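Local coordinates for protein ORF 37 (Human herpesvirus 8 type M, PDB 3POV) that cuts double- and single-stranded DNA as an endo- and exonuclease, processing branched viral DNA intermediates so that unit-length linear genomes can be packaged, at residues A[343-348]-A[357-362]. Residues are numbered along the deposited sequence; the frame is centred on the assembly and turned at random.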
loop_
_atom_site.group_PDB
_atom_site.type_symbol
_atom_site.label_atom_id
_atom_site.label_comp_id
_atom_site.label_asym_id
_atom_site.label_seq_id
_atom_site.Cartn_x
_atom_site.Cartn_y
_atom_site.Cartn_z
ATOM N N ASP A 343 2.068 20.375 2.585
ATOM C CA ASP A 343 3.220 20.983 3.237
ATOM C C ASP A 343 4.475 20.639 2.451
ATOM O O ASP A 343 4.790 19.466 2.240
ATOM C CB ASP A 343 3.362 20.491 4.675
ATOM C CG ASP A 343 2.239 20.972 5.567
ATOM O OD1 ASP A 343 2.209 22.180 5.884
ATOM O OD2 ASP A 343 1.389 20.140 5.955
ATOM N N VAL A 344 5.187 21.669 2.010
ATOM C CA VAL A 344 6.416 21.485 1.242
ATOM C C VAL A 344 7.643 21.677 2.130
ATOM O O VAL A 344 7.804 22.715 2.765
ATOM C CB VAL A 344 6.485 22.479 0.064
ATOM C CG1 VAL A 344 7.676 22.167 -0.825
ATOM C CG2 VAL A 344 5.193 22.441 -0.739
ATOM N N TYR A 345 8.507 20.672 2.176
ATOM C CA TYR A 345 9.738 20.766 2.952
ATOM C C TYR A 345 10.967 20.779 2.056
ATOM O O TYR A 345 11.298 19.779 1.423
ATOM C CB TYR A 345 9.856 19.609 3.948
ATOM C CG TYR A 345 8.720 19.529 4.931
ATOM C CD1 TYR A 345 8.817 20.117 6.184
ATOM C CD2 TYR A 345 7.544 18.872 4.604
ATOM C CE1 TYR A 345 7.774 20.052 7.086
ATOM C CE2 TYR A 345 6.497 18.800 5.495
ATOM C CZ TYR A 345 6.616 19.390 6.736
ATOM O OH TYR A 345 5.570 19.314 7.626
ATOM N N VAL A 346 11.639 21.921 2.007
ATOM C CA VAL A 346 12.926 22.020 1.340
ATOM C C VAL A 346 13.990 21.509 2.301
ATOM O O VAL A 346 14.137 22.023 3.409
ATOM C CB VAL A 346 13.247 23.479 0.935
ATOM C CG1 VAL A 346 14.679 23.592 0.403
ATOM C CG2 VAL A 346 12.248 23.979 -0.097
ATOM N N LEU A 347 14.725 20.486 1.884
ATOM C CA LEU A 347 15.749 19.901 2.740
ATOM C C LEU A 347 17.099 20.573 2.511
ATOM O O LEU A 347 17.417 20.977 1.392
ATOM C CB LEU A 347 15.861 18.398 2.481
ATOM C CG LEU A 347 14.552 17.615 2.626
ATOM C CD1 LEU A 347 14.748 16.156 2.266
ATOM C CD2 LEU A 347 14.008 17.754 4.033
ATOM N N THR A 348 17.892 20.692 3.571
ATOM C CA THR A 348 19.240 21.223 3.433
ATOM C C THR A 348 20.094 20.291 2.584
ATOM O O THR A 348 20.075 19.073 2.762
ATOM C CB THR A 348 19.943 21.451 4.800
ATOM O OG1 THR A 348 20.248 20.190 5.412
ATOM C CG2 THR A 348 19.074 22.278 5.730
ATOM N N ILE A 357 21.326 16.476 7.033
ATOM C CA ILE A 357 20.145 16.780 6.235
ATOM C C ILE A 357 18.956 17.090 7.141
ATOM O O ILE A 357 18.511 16.241 7.914
ATOM C CB ILE A 357 19.795 15.632 5.268
ATOM C CG1 ILE A 357 20.943 15.418 4.278
ATOM C CG2 ILE A 357 18.503 15.931 4.526
ATOM C CD1 ILE A 357 20.656 14.394 3.204
ATOM N N SER A 358 18.457 18.317 7.047
ATOM C CA SER A 358 17.367 18.767 7.898
ATOM C C SER A 358 16.413 19.652 7.110
ATOM O O SER A 358 16.605 19.861 5.912
ATOM C CB SER A 358 17.912 19.526 9.107
ATOM O OG SER A 358 18.480 20.762 8.716
ATOM N N ILE A 359 15.385 20.165 7.781
ATOM C CA ILE A 359 14.446 21.072 7.138
ATOM C C ILE A 359 15.068 22.460 7.034
ATOM O O ILE A 359 15.368 23.092 8.048
ATOM C CB ILE A 359 13.122 21.177 7.921
ATOM C CG1 ILE A 359 12.638 19.794 8.364
ATOM C CG2 ILE A 359 12.059 21.893 7.086
ATOM C CD1 ILE A 359 12.378 18.849 7.225
ATOM N N LYS A 360 15.281 22.927 5.808
ATOM C CA LYS A 360 15.770 24.282 5.608
ATOM C C LYS A 360 14.602 25.255 5.673
ATOM O O LYS A 360 14.693 26.308 6.307
ATOM C CB LYS A 360 16.495 24.421 4.270
ATOM C CG LYS A 360 17.140 25.790 4.076
ATOM C CD LYS A 360 17.785 25.928 2.707
ATOM C CE LYS A 360 18.468 27.283 2.561
ATOM N NZ LYS A 360 17.515 28.410 2.769
ATOM N N ALA A 361 13.506 24.891 5.013
ATOM C CA ALA A 361 12.297 25.705 5.022
ATOM C C ALA A 361 11.050 24.851 4.839
ATOM O O ALA A 361 11.080 23.815 4.174
ATOM C CB ALA A 361 12.367 26.767 3.946
ATOM N N ARG A 362 9.952 25.298 5.436
ATOM C CA ARG A 362 8.674 24.611 5.342
ATOM C C ARG A 362 7.589 25.613 4.991
ATOM O O ARG A 362 7.404 26.606 5.693
ATOM C CB ARG A 362 8.330 23.945 6.673
ATOM C CG ARG A 362 6.882 23.503 6.777
ATOM C CD ARG A 362 6.291 23.849 8.138
ATOM N NE ARG A 362 6.133 22.673 8.993
ATOM C CZ ARG A 362 5.025 21.941 9.058
ATOM N NH1 ARG A 362 4.965 20.890 9.864
ATOM N NH2 ARG A 362 3.974 22.261 8.315
#
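Val346 faces both Lys360 and Ala361, the signature of a classic beta bulge. Its O takes the N-H of Lys360 at 2.8 Å and, weakly, that of Ala361, while its own N-H goes to Ala361 O at 2.9 Å. Beyond the bulge, Thr348 and Ser358 are tied twice: Thr348 N gives a nearly straight bond to Ser358 O (2.8 Å, 167°), and Thr348 OG1, set by a chi1 of 70° to face Ser358 N, accepts from it at 3.1 Å.

Tyr345 and Arg362 lie side by side on one face of the sheet. Bends at chi2 and chi3 of Arg362 bring one guanidinium face over the phenol end of Tyr345, the two planes 69° apart. At the guanidinium edge, NH2 makes a salt bridge to Asp343 OD1 (3.0 Å), an oxygen that Lys364 also engages. Ile359 CG2 meets the ring edge at Tyr345 CD1 (3.8 Å), and Ile359 CD1 touches Leu347 CD2.

Strand 435-443 flanks strand 342-347 on its other edge, and Leu192, Leu196 and Leu197 of helix 181-197 touch Leu347, Ile359 and Tyr345, respectively. Bonds at and beyond the bulge keep this hairpin of the PD-(D/E)XK-type nuclease sheet paired although the register slips by one residue, and the two cations sharing Asp343 would probably favour its ionised form.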